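PDB 6LN0: Non-structural protein 3 from Porcine deltacoronavirus, which probably combines ADP-ribose binding by a macro domain with viral polyprotein cleavage by a papain-like protease domain, joined in one multidomain chain. Local coordinates for residues 293-296 against 297-301; 73-76 against 77-81; 101-104 against 105-109; 153-156 against 157-160. One frame throughout, in Å; residues are numbered along the deposited sequence.

How the contacts relate
Followed from the N terminus, the four contacts come in the order 2, 3, 4, 1, strictly in series, with none nested in or crossing another. Contact 2 turns the chain between strands 71-74 and 83-89, at one margin of the six-stranded sheet. Contact 3 lies within helix 99-110, which leads on to strand 117-120. Contact 4 closes the loop from strand 146-152, next to the opposite edge strand, into helix 158-165. Centres of these three lie 21 to 27 Å apart. Contact 1, within helix 293-302 of the peptidase region, is remote, its centre 52 to 73 Å from theirs across the elongated chain.

Contact 1 of 4, residues 293-296 against 297-301; sequences NRFV and AWIYA
F295 and W298 meet obliquely on one flank of helix 293-302, ring atom CE1 of F295 lying 4.1 Å from CE3 of W298. In both residues CG stands anti to the backbone N (chi1 -173° in F295), which swings both rings to the same flank. The end of I299 completes the group, its CD1 coming over one face of the F295 ring, 4.4 Å from CZ. One turn apart on another flank, V296 and Y300 run side by side, with V296 CG1 3.8 Å from Y300 CD2.

Beneath these apolar groups, four successive carbonyls are satisfied by amides four residues on. A297 N donates to N293 O at 3.0 Å. The straightest bond, with an N-H...O angle of 172°, joins W298 N to R294 O over 2.8 Å. I299 N reaches F295 O at 3.1 Å with a more bent geometry (140°), and Y300 N gives a 3.0 Å bond to V296 O, the same carbonyl that sits at the edge of the Y300 ring.

The polar ends of the side chains find partners elsewhere: N293 ND2 bonds to C238 O, the R294 guanidinium pairs with E286 of helix 278-287, and W298 NE1 donates to L224 O. Helices 278-287 and 313-322 pack against the F295 and W298 rings, while helix 228-237 meets A297. The chemistry therefore implies a helix that can be largely buried in the papain-like peptidase region because its amides and carbonyls pair internally and the polar side-chain groups of N293, R294 and W298 find partners on neighbouring elements.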
loop_
_atom_site.group_PDB
_atom_site.type_symbol
_atom_site.label_atom_id
_atom_site.label_comp_id
_atom_site.label_asym_id
_atom_site.label_seq_id
_atom_site.Cartn_x
_atom_site.Cartn_y
_atom_site.Cartn_z
ATOM N N ASN A 293 -14.806 -18.505 6.772
ATOM C CA ASN A 293 -13.759 -17.849 6.001
ATOM C C ASN A 293 -12.970 -16.852 6.841
ATOM O O ASN A 293 -11.736 -16.903 6.878
ATOM C CB ASN A 293 -14.364 -17.176 4.774
ATOM C CG ASN A 293 -14.556 -18.148 3.635
ATOM O OD1 ASN A 293 -14.880 -19.317 3.850
ATOM N ND2 ASN A 293 -14.341 -17.678 2.413
ATOM N N ARG A 294 -13.653 -15.949 7.532
ATOM C CA ARG A 294 -12.918 -14.915 8.250
ATOM C C ARG A 294 -12.127 -15.512 9.410
ATOM O O ARG A 294 -10.921 -15.254 9.556
ATOM C CB ARG A 294 -13.885 -13.827 8.711
ATOM C CG ARG A 294 -14.383 -12.998 7.533
ATOM C CD ARG A 294 -15.598 -12.146 7.854
ATOM N NE ARG A 294 -15.209 -10.905 8.510
ATOM C CZ ARG A 294 -15.756 -10.430 9.633
ATOM N NH1 ARG A 294 -16.743 -11.078 10.230
ATOM N NH2 ARG A 294 -15.311 -9.293 10.165
ATOM N N PHE A 295 -12.785 -16.349 10.219
ATOM C CA PHE A 295 -12.153 -16.935 11.399
ATOM C C PHE A 295 -10.906 -17.721 11.031
ATOM O O PHE A 295 -9.869 -17.590 11.683
ATOM C CB PHE A 295 -13.167 -17.829 12.104
ATOM C CG PHE A 295 -12.714 -18.362 13.426
ATOM C CD1 PHE A 295 -12.256 -17.506 14.417
ATOM C CD2 PHE A 295 -12.801 -19.716 13.704
ATOM C CE1 PHE A 295 -11.870 -17.985 15.654
ATOM C CE2 PHE A 295 -12.419 -20.217 14.955
ATOM C CZ PHE A 295 -11.954 -19.353 15.928
ATOM N N VAL A 296 -10.982 -18.526 9.975
ATOM C CA VAL A 296 -9.839 -19.325 9.545
ATOM C C VAL A 296 -8.731 -18.442 9.000
ATOM O O VAL A 296 -7.540 -18.695 9.237
ATOM C CB VAL A 296 -10.287 -20.366 8.499
ATOM C CG1 VAL A 296 -9.088 -21.035 7.905
ATOM C CG2 VAL A 296 -11.189 -21.424 9.155
ATOM N N ALA A 297 -9.097 -17.424 8.216
ATOM C CA ALA A 297 -8.095 -16.500 7.693
ATOM C C ALA A 297 -7.386 -15.775 8.832
ATOM O O ALA A 297 -6.158 -15.616 8.821
ATOM C CB ALA A 297 -8.747 -15.503 6.737
ATOM N N TRP A 298 -8.141 -15.353 9.835
ATOM C CA TRP A 298 -7.518 -14.816 11.036
ATOM C C TRP A 298 -6.539 -15.807 11.665
ATOM O O TRP A 298 -5.489 -15.404 12.178
ATOM C CB TRP A 298 -8.600 -14.410 12.034
ATOM C CG TRP A 298 -8.045 -13.842 13.288
ATOM C CD1 TRP A 298 -7.418 -12.620 13.449
ATOM C CD2 TRP A 298 -8.058 -14.458 14.578
ATOM N NE1 TRP A 298 -7.052 -12.452 14.766
ATOM C CE2 TRP A 298 -7.434 -13.558 15.481
ATOM C CE3 TRP A 298 -8.541 -15.670 15.062
ATOM C CZ2 TRP A 298 -7.271 -13.852 16.829
ATOM C CZ3 TRP A 298 -8.388 -15.955 16.413
ATOM C CH2 TRP A 298 -7.763 -15.055 17.276
ATOM N N ILE A 299 -6.846 -17.107 11.651
ATOM C CA ILE A 299 -5.916 -18.052 12.269
ATOM C C ILE A 299 -4.624 -18.102 11.477
ATOM O O ILE A 299 -3.525 -18.077 12.046
ATOM C CB ILE A 299 -6.529 -19.457 12.395
ATOM C CG1 ILE A 299 -7.863 -19.403 13.108
ATOM C CG2 ILE A 299 -5.560 -20.382 13.099
ATOM C CD1 ILE A 299 -7.790 -19.669 14.493
ATOM N N TYR A 300 -4.735 -18.191 10.154
ATOM C CA TYR A 300 -3.540 -18.286 9.324
ATOM C C TYR A 300 -2.677 -17.039 9.436
ATOM O O TYR A 300 -1.444 -17.141 9.503
ATOM C CB TYR A 300 -3.924 -18.502 7.870
ATOM C CG TYR A 300 -4.059 -19.953 7.454
ATOM C CD1 TYR A 300 -2.974 -20.639 6.938
ATOM C CD2 TYR A 300 -5.285 -20.615 7.541
ATOM C CE1 TYR A 300 -3.092 -21.937 6.526
ATOM C CE2 TYR A 300 -5.412 -21.907 7.132
ATOM C CZ TYR A 300 -4.306 -22.574 6.627
ATOM O OH TYR A 300 -4.412 -23.881 6.215
ATOM N N ALA A 301 -3.298 -15.849 9.441
ATOM C CA ALA A 301 -2.514 -14.610 9.507
ATOM C C ALA A 301 -1.893 -14.409 10.888
ATOM O O ALA A 301 -0.784 -13.878 11.005
ATOM C CB ALA A 301 -3.384 -13.403 9.145
#

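Contact 2 of 4, residues 73-76 against 77-81; sequences TDSF and DAKKL
An Asx turn built on D74 follows the edge strand 71-74, and the same carboxylate reaches across to K79 in the 3-10 turn that comes next. D74 OD1 accepts from F76 N at 2.8 Å (N-H...O 157°), using its anti lone pair, the one directed away from OD2. OD2 makes the salt bridge to K79 NZ, 3.0 Å away, and the same NZ also gives OD1 a weak bond. One aspartate thus both shapes the turn and holds the lysine.

The two side chains cross at roughly a right angle. K79 departs with CG anti to its backbone N (chi1 -170°), then bends at each later torsion, so that it curls over the hydroxyl of S75: both CB and CE of K79 lie 3.6 Å from S75 OG. That hydroxyl is itself bonded to V83 O of the next strand.

Backbone bonds tighten the turn. A78 N makes a weak bond to S75 O at 2.9 Å, and K79 N donates to F76 O at 3.2 Å, approaching from well above the carbonyl plane (54° out of it). Both span three residues, as a 3-10 turn requires. Within the turn, D77 OD1 and K80 NZ form a weak salt bridge 3.4 Å long, and a backbone bond couples D77 to A53.

Such an Asx turn leading into a 3-10 turn serves here as the connection between the antiparallel strands 71-74 and 83-89 at the margin of the macro-domain sheet.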
loop_
_atom_site.group_PDB
_atom_site.type_symbol
_atom_site.label_atom_id
_atom_site.label_comp_id
_atom_site.label_asym_id
_atom_site.label_seq_id
_atom_site.Cartn_x
_atom_site.Cartn_y
_atom_site.Cartn_z
ATOM N N THR A 73 16.552 38.172 -28.213
ATOM C CA THR A 73 16.229 39.502 -28.652
ATOM C C THR A 73 15.749 40.299 -27.453
ATOM O O THR A 73 15.174 39.739 -26.512
ATOM C CB THR A 73 15.165 39.399 -29.749
ATOM O OG1 THR A 73 15.806 39.099 -30.992
ATOM C CG2 THR A 73 14.423 40.630 -29.903
ATOM N N ASP A 74 16.024 41.601 -27.470
ATOM C CA ASP A 74 15.427 42.505 -26.504
ATOM C C ASP A 74 13.908 42.478 -26.659
ATOM O O ASP A 74 13.375 42.031 -27.665
ATOM C CB ASP A 74 15.987 43.916 -26.716
ATOM C CG ASP A 74 15.672 44.858 -25.579
ATOM O OD1 ASP A 74 14.500 45.246 -25.435
ATOM O OD2 ASP A 74 16.597 45.239 -24.835
ATOM N N SER A 75 13.194 42.953 -25.646
ATOM C CA SER A 75 11.735 42.930 -25.710
ATOM C C SER A 75 11.109 44.218 -26.242
ATOM O O SER A 75 9.876 44.297 -26.316
ATOM C CB SER A 75 11.171 42.639 -24.337
ATOM O OG SER A 75 11.764 43.522 -23.417
ATOM N N PHE A 76 11.913 45.234 -26.577
ATOM C CA PHE A 76 11.416 46.463 -27.178
ATOM C C PHE A 76 10.201 47.021 -26.445
ATOM O O PHE A 76 10.281 47.314 -25.249
ATOM C CB PHE A 76 11.099 46.234 -28.652
ATOM C CG PHE A 76 12.312 45.937 -29.488
ATOM C CD1 PHE A 76 12.874 44.677 -29.491
ATOM C CD2 PHE A 76 12.904 46.929 -30.261
ATOM C CE1 PHE A 76 13.990 44.401 -30.247
ATOM C CE2 PHE A 76 14.019 46.659 -31.036
ATOM C CZ PHE A 76 14.574 45.391 -31.021
ATOM N N ASP A 77 9.072 47.173 -27.149
ATOM C CA ASP A 77 7.901 47.793 -26.532
ATOM C C ASP A 77 7.369 46.974 -25.367
ATOM O O ASP A 77 6.891 47.549 -24.381
ATOM C CB ASP A 77 6.801 48.010 -27.568
ATOM C CG ASP A 77 6.900 49.374 -28.256
ATOM O OD1 ASP A 77 6.598 50.387 -27.582
ATOM O OD2 ASP A 77 7.268 49.439 -29.464
ATOM N N ALA A 78 7.467 45.641 -25.440
ATOM C CA ALA A 78 6.926 44.787 -24.389
ATOM C C ALA A 78 7.680 44.897 -23.074
ATOM O O ALA A 78 7.223 44.328 -22.075
ATOM C CB ALA A 78 6.923 43.327 -24.833
ATOM N N LYS A 79 8.816 45.602 -23.047
ATOM C CA LYS A 79 9.522 45.804 -21.784
ATOM C C LYS A 79 8.615 46.457 -20.738
ATOM O O LYS A 79 8.704 46.129 -19.549
ATOM C CB LYS A 79 10.793 46.640 -22.019
ATOM C CG LYS A 79 11.752 46.709 -20.816
ATOM C CD LYS A 79 13.205 46.798 -21.260
ATOM C CE LYS A 79 13.885 45.417 -21.256
ATOM N NZ LYS A 79 14.888 45.337 -22.364
ATOM N N LYS A 80 7.715 47.368 -21.167
ATOM C CA LYS A 80 6.762 47.997 -20.247
ATOM C C LYS A 80 6.002 46.965 -19.430
ATOM O O LYS A 80 5.603 47.238 -18.293
ATOM C CB LYS A 80 5.723 48.870 -20.989
ATOM C CG LYS A 80 6.152 49.615 -22.262
ATOM C CD LYS A 80 4.920 50.038 -23.092
ATOM C CE LYS A 80 5.281 50.451 -24.530
ATOM N NZ LYS A 80 4.093 50.860 -25.374
ATOM N N LEU A 81 5.778 45.785 -19.996
ATOM C CA LEU A 81 4.929 44.785 -19.374
ATOM C C LEU A 81 5.670 43.870 -18.409
ATOM O O LEU A 81 5.013 43.156 -17.643
ATOM C CB LEU A 81 4.234 43.952 -20.457
ATOM C CG LEU A 81 3.203 44.784 -21.235
ATOM C CD1 LEU A 81 3.322 44.575 -22.738
ATOM C CD2 LEU A 81 1.779 44.510 -20.748
#

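Contact 3 of 4, residues 101-104 against 105-109; sequences ELLY and QAYKS
Q105 takes its place against two residues of the preceding turn, E101 and Y104. Its backbone N donates to E101 O at 2.8 Å, nearly in line with the carbonyl, and its side chain runs beside that of E101, Q105 CG lying 3.8 Å from E101 OE2. Carboxylate and amide are turned 47° against each other. A bend at chi2 (-80°) carries the amide of Q105 round to the Y104 ring, where NE2 sits at the ring edge, close to its plane and 3.4 Å from CE2. The amide plane stands at 81° to the ring, and the contact is made at the ring's edge.

At A106 the hydrogen bonding is shared. Its N makes a weak bond to L102 O at 2.9 Å and another to L103 O at 3.1 Å, while the methyl group rests near both carbonyls.

Y107 restores the regular pattern with a bond from its N to L103 O. Its ring turns an edge to the same oxygen, CD1 lying 3.0 Å away, and CE1 lies alongside L103 CD2 at 4.2 Å. The hydroxyl is held by L122 N, and helix 131-141 touches both L103 and Y107.

K108 closes the walk with a 3.0 Å bond from its N to Y104 O, its CB resting near that carbonyl and the rest of the chain leading outward.

The division into a buried side of L103, A106 and Y107 and an exposed one of E101, Q105 and K108 is that of an amphipathic helix flanking the central sheet of a macro-domain alpha/beta/alpha sandwich.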
loop_
_atom_site.group_PDB
_atom_site.type_symbol
_atom_site.label_atom_id
_atom_site.label_comp_id
_atom_site.label_asym_id
_atom_site.label_seq_id
_atom_site.Cartn_x
_atom_site.Cartn_y
_atom_site.Cartn_z
ATOM N N GLU A 101 11.206 13.833 -30.489
ATOM C CA GLU A 101 12.589 14.150 -30.159
ATOM C C GLU A 101 12.874 15.629 -30.410
ATOM O O GLU A 101 13.355 16.342 -29.520
ATOM C CB GLU A 101 13.534 13.248 -30.966
ATOM C CG GLU A 101 14.987 13.718 -31.063
ATOM C CD GLU A 101 15.800 13.434 -29.804
ATOM O OE1 GLU A 101 15.226 12.911 -28.816
ATOM O OE2 GLU A 101 17.019 13.734 -29.806
ATOM N N LEU A 102 12.553 16.114 -31.617
ATOM C CA LEU A 102 12.740 17.527 -31.933
ATOM C C LEU A 102 11.926 18.424 -31.007
ATOM O O LEU A 102 12.356 19.540 -30.685
ATOM C CB LEU A 102 12.366 17.793 -33.394
ATOM C CG LEU A 102 12.734 16.771 -34.478
ATOM C CD1 LEU A 102 12.546 17.354 -35.867
ATOM C CD2 LEU A 102 14.152 16.245 -34.321
ATOM N N LEU A 103 10.748 17.967 -30.583
ATOM C CA LEU A 103 10.011 18.681 -29.549
ATOM C C LEU A 103 10.826 18.754 -28.264
ATOM O O LEU A 103 10.923 19.814 -27.630
ATOM C CB LEU A 103 8.670 17.994 -29.287
ATOM C CG LEU A 103 7.408 18.530 -29.969
ATOM C CD1 LEU A 103 6.177 17.862 -29.384
ATOM C CD2 LEU A 103 7.310 20.054 -29.851
ATOM N N TYR A 104 11.431 17.628 -27.872
ATOM C CA TYR A 104 12.197 17.596 -26.633
ATOM C C TYR A 104 13.439 18.464 -26.734
ATOM O O TYR A 104 13.779 19.185 -25.788
ATOM C CB TYR A 104 12.589 16.158 -26.271
ATOM C CG TYR A 104 13.729 16.087 -25.273
ATOM C CD1 TYR A 104 13.499 16.258 -23.916
ATOM C CD2 TYR A 104 15.037 15.879 -25.697
ATOM C CE1 TYR A 104 14.538 16.207 -23.004
ATOM C CE2 TYR A 104 16.079 15.831 -24.799
ATOM C CZ TYR A 104 15.826 15.993 -23.454
ATOM O OH TYR A 104 16.871 15.945 -22.560
ATOM N N GLN A 105 14.143 18.401 -27.858
ATOM C CA GLN A 105 15.305 19.260 -28.000
ATOM C C GLN A 105 14.923 20.714 -28.273
ATOM O O GLN A 105 15.809 21.577 -28.281
ATOM C CB GLN A 105 16.235 18.719 -29.091
ATOM C CG GLN A 105 16.928 17.391 -28.723
ATOM C CD GLN A 105 18.149 17.570 -27.821
ATOM O OE1 GLN A 105 18.760 18.643 -27.787
ATOM N NE2 GLN A 105 18.504 16.516 -27.079
ATOM N N ALA A 106 13.634 21.013 -28.474
ATOM C CA ALA A 106 13.220 22.409 -28.541
ATOM C C ALA A 106 13.067 22.999 -27.148
ATOM O O ALA A 106 13.512 24.122 -26.895
ATOM C CB ALA A 106 11.915 22.547 -29.324
ATOM N N TYR A 107 12.463 22.256 -26.224
ATOM C CA TYR A 107 12.334 22.763 -24.860
ATOM C C TYR A 107 13.672 22.753 -24.134
ATOM O O TYR A 107 13.927 23.621 -23.286
ATOM C CB TYR A 107 11.317 21.939 -24.087
ATOM C CG TYR A 107 9.903 22.106 -24.560
ATOM C CD1 TYR A 107 9.383 21.284 -25.544
ATOM C CD2 TYR A 107 9.077 23.075 -24.007
ATOM C CE1 TYR A 107 8.088 21.425 -25.973
ATOM C CE2 TYR A 107 7.778 23.227 -24.429
ATOM C CZ TYR A 107 7.286 22.393 -25.410
ATOM O OH TYR A 107 5.985 22.531 -25.838
ATOM N N LYS A 108 14.517 21.750 -24.420
ATOM C CA LYS A 108 15.896 21.767 -23.942
ATOM C C LYS A 108 16.588 23.029 -24.414
ATOM O O LYS A 108 17.320 23.681 -23.662
ATOM C CB LYS A 108 16.654 20.535 -24.451
ATOM C CG LYS A 108 17.895 20.165 -23.629
ATOM C CD LYS A 108 18.982 19.468 -24.472
ATOM C CE LYS A 108 20.236 19.166 -23.642
ATOM N NZ LYS A 108 21.331 20.159 -23.859
ATOM N N SER A 109 16.337 23.392 -25.665
ATOM C CA SER A 109 16.901 24.587 -26.255
ATOM C C SER A 109 16.460 25.856 -25.537
ATOM O O SER A 109 17.173 26.863 -25.593
ATOM C CB SER A 109 16.509 24.608 -27.730
ATOM O OG SER A 109 16.663 25.887 -28.283
#

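Contact 4 of 4, residues 153-156 against 157-160; sequences TMNK and NHLQ
H158 folds back onto the loop that precedes its helix, meeting T153 at the ring edge and N155 over one face. In T153 the hydroxyl stands anti to the backbone N (chi1 177°), which points OG1 at the imidazole: OG1 and H158 ND1 form a hydrogen bond of 3.0 Å, near the ring plane, in which either atom could be the donor. OG1 also accepts a weak bond from N155 N at 3.1 Å, in the manner of an ST turn. One hydroxyl thus links the backbone of the loop to the histidine.

N155 covers the imidazole. Its CG is likewise anti to the backbone N (chi1 -164°), and CB comes to 3.2 Å from ND1 and 3.3 Å from CE1 of H158. The amide continues over the same face, CG lying 3.6 Å from CE1 and displaced toward the ring's rim, with amide and ring planes only 24° apart: an offset stack. Hydrogen bond and stack together would limit rotation of the imidazole.

At its oxygen end the amide of N155 meets N157, whose CB lies 3.5 Å from N155 OD1.

Within the fold, this surface corner joins strand 146-152 to helix 158-165. T153 is still tied by a backbone bond to V17 of the edge strand 10-17, and both T153 and H158 rest on I121, just past the end of strand 117-120.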
loop_
_atom_site.group_PDB
_atom_site.type_symbol
_atom_site.label_atom_id
_atom_site.label_comp_id
_atom_site.label_asym_id
_atom_site.label_seq_id
_atom_site.Cartn_x
_atom_site.Cartn_y
_atom_site.Cartn_z
ATOM N N THR A 153 -1.838 28.604 -23.129
ATOM C CA THR A 153 -2.613 27.672 -23.940
ATOM C C THR A 153 -3.650 28.369 -24.835
ATOM O O THR A 153 -3.382 28.593 -26.020
ATOM C CB THR A 153 -3.244 26.613 -23.008
ATOM O OG1 THR A 153 -4.064 25.710 -23.757
ATOM C CG2 THR A 153 -4.042 27.239 -21.825
ATOM N N MET A 154 -4.813 28.736 -24.277
ATOM C CA MET A 154 -6.033 29.095 -25.023
ATOM C C MET A 154 -6.684 27.885 -25.712
ATOM O O MET A 154 -7.222 28.001 -26.814
ATOM C CB MET A 154 -5.775 30.203 -26.039
ATOM C CG MET A 154 -5.814 31.595 -25.481
ATOM S SD MET A 154 -5.774 32.697 -26.882
ATOM C CE MET A 154 -5.132 31.610 -28.165
ATOM N N ASN A 155 -6.655 26.721 -25.057
ATOM C CA ASN A 155 -7.397 25.553 -25.525
ATOM C C ASN A 155 -8.245 24.906 -24.436
ATOM O O ASN A 155 -9.109 24.089 -24.764
ATOM C CB ASN A 155 -6.444 24.504 -26.129
ATOM C CG ASN A 155 -7.162 23.452 -26.981
ATOM O OD1 ASN A 155 -7.858 22.583 -26.460
ATOM N ND2 ASN A 155 -6.973 23.521 -28.295
ATOM N N LYS A 156 -8.022 25.232 -23.159
ATOM C CA LYS A 156 -8.932 24.882 -22.067
ATOM C C LYS A 156 -9.133 23.373 -21.878
ATOM O O LYS A 156 -9.686 22.948 -20.857
ATOM C CB LYS A 156 -10.286 25.579 -22.275
ATOM C CG LYS A 156 -10.304 27.067 -21.884
ATOM C CD LYS A 156 -11.401 27.871 -22.613
ATOM C CE LYS A 156 -10.902 28.491 -23.918
ATOM N NZ LYS A 156 -11.946 28.479 -24.987
ATOM N N ASN A 157 -8.719 22.557 -22.858
ATOM C CA ASN A 157 -8.585 21.112 -22.682
ATOM C C ASN A 157 -7.190 20.719 -22.244
ATOM O O ASN A 157 -6.998 19.613 -21.721
ATOM C CB ASN A 157 -8.898 20.360 -23.982
ATOM C CG ASN A 157 -10.375 20.325 -24.293
ATOM O OD1 ASN A 157 -11.216 20.648 -23.442
ATOM N ND2 ASN A 157 -10.706 19.931 -25.521
ATOM N N HIS A 158 -6.223 21.605 -22.460
ATOM C CA HIS A 158 -4.845 21.327 -22.115
ATOM C C HIS A 158 -4.606 21.360 -20.614
ATOM O O HIS A 158 -3.595 20.815 -20.158
ATOM C CB HIS A 158 -3.946 22.323 -22.835
ATOM C CG HIS A 158 -3.927 22.133 -24.318
ATOM N ND1 HIS A 158 -3.655 23.157 -25.198
ATOM C CD2 HIS A 158 -4.135 21.029 -25.080
ATOM C CE1 HIS A 158 -3.691 22.693 -26.437
ATOM N NE2 HIS A 158 -3.986 21.406 -26.393
ATOM N N LEU A 159 -5.496 21.972 -19.821
ATOM C CA LEU A 159 -5.275 21.873 -18.381
ATOM C C LEU A 159 -5.482 20.444 -17.900
ATOM O O LEU A 159 -4.876 20.034 -16.899
ATOM C CB LEU A 159 -6.142 22.890 -17.607
ATOM C CG LEU A 159 -5.471 23.317 -16.273
ATOM C CD1 LEU A 159 -5.922 24.699 -15.782
ATOM C CD2 LEU A 159 -5.610 22.297 -15.107
ATOM N N GLN A 160 -6.308 19.672 -18.606
ATOM C CA GLN A 160 -6.452 18.254 -18.287
ATOM C C GLN A 160 -5.274 17.440 -18.811
ATOM O O GLN A 160 -4.686 16.635 -18.071
ATOM C CB GLN A 160 -7.757 17.677 -18.854
ATOM C CG GLN A 160 -8.981 18.027 -18.043
ATOM C CD GLN A 160 -9.992 18.793 -18.862
ATOM O OE1 GLN A 160 -10.362 18.371 -19.964
ATOM N NE2 GLN A 160 -10.447 19.924 -18.336
#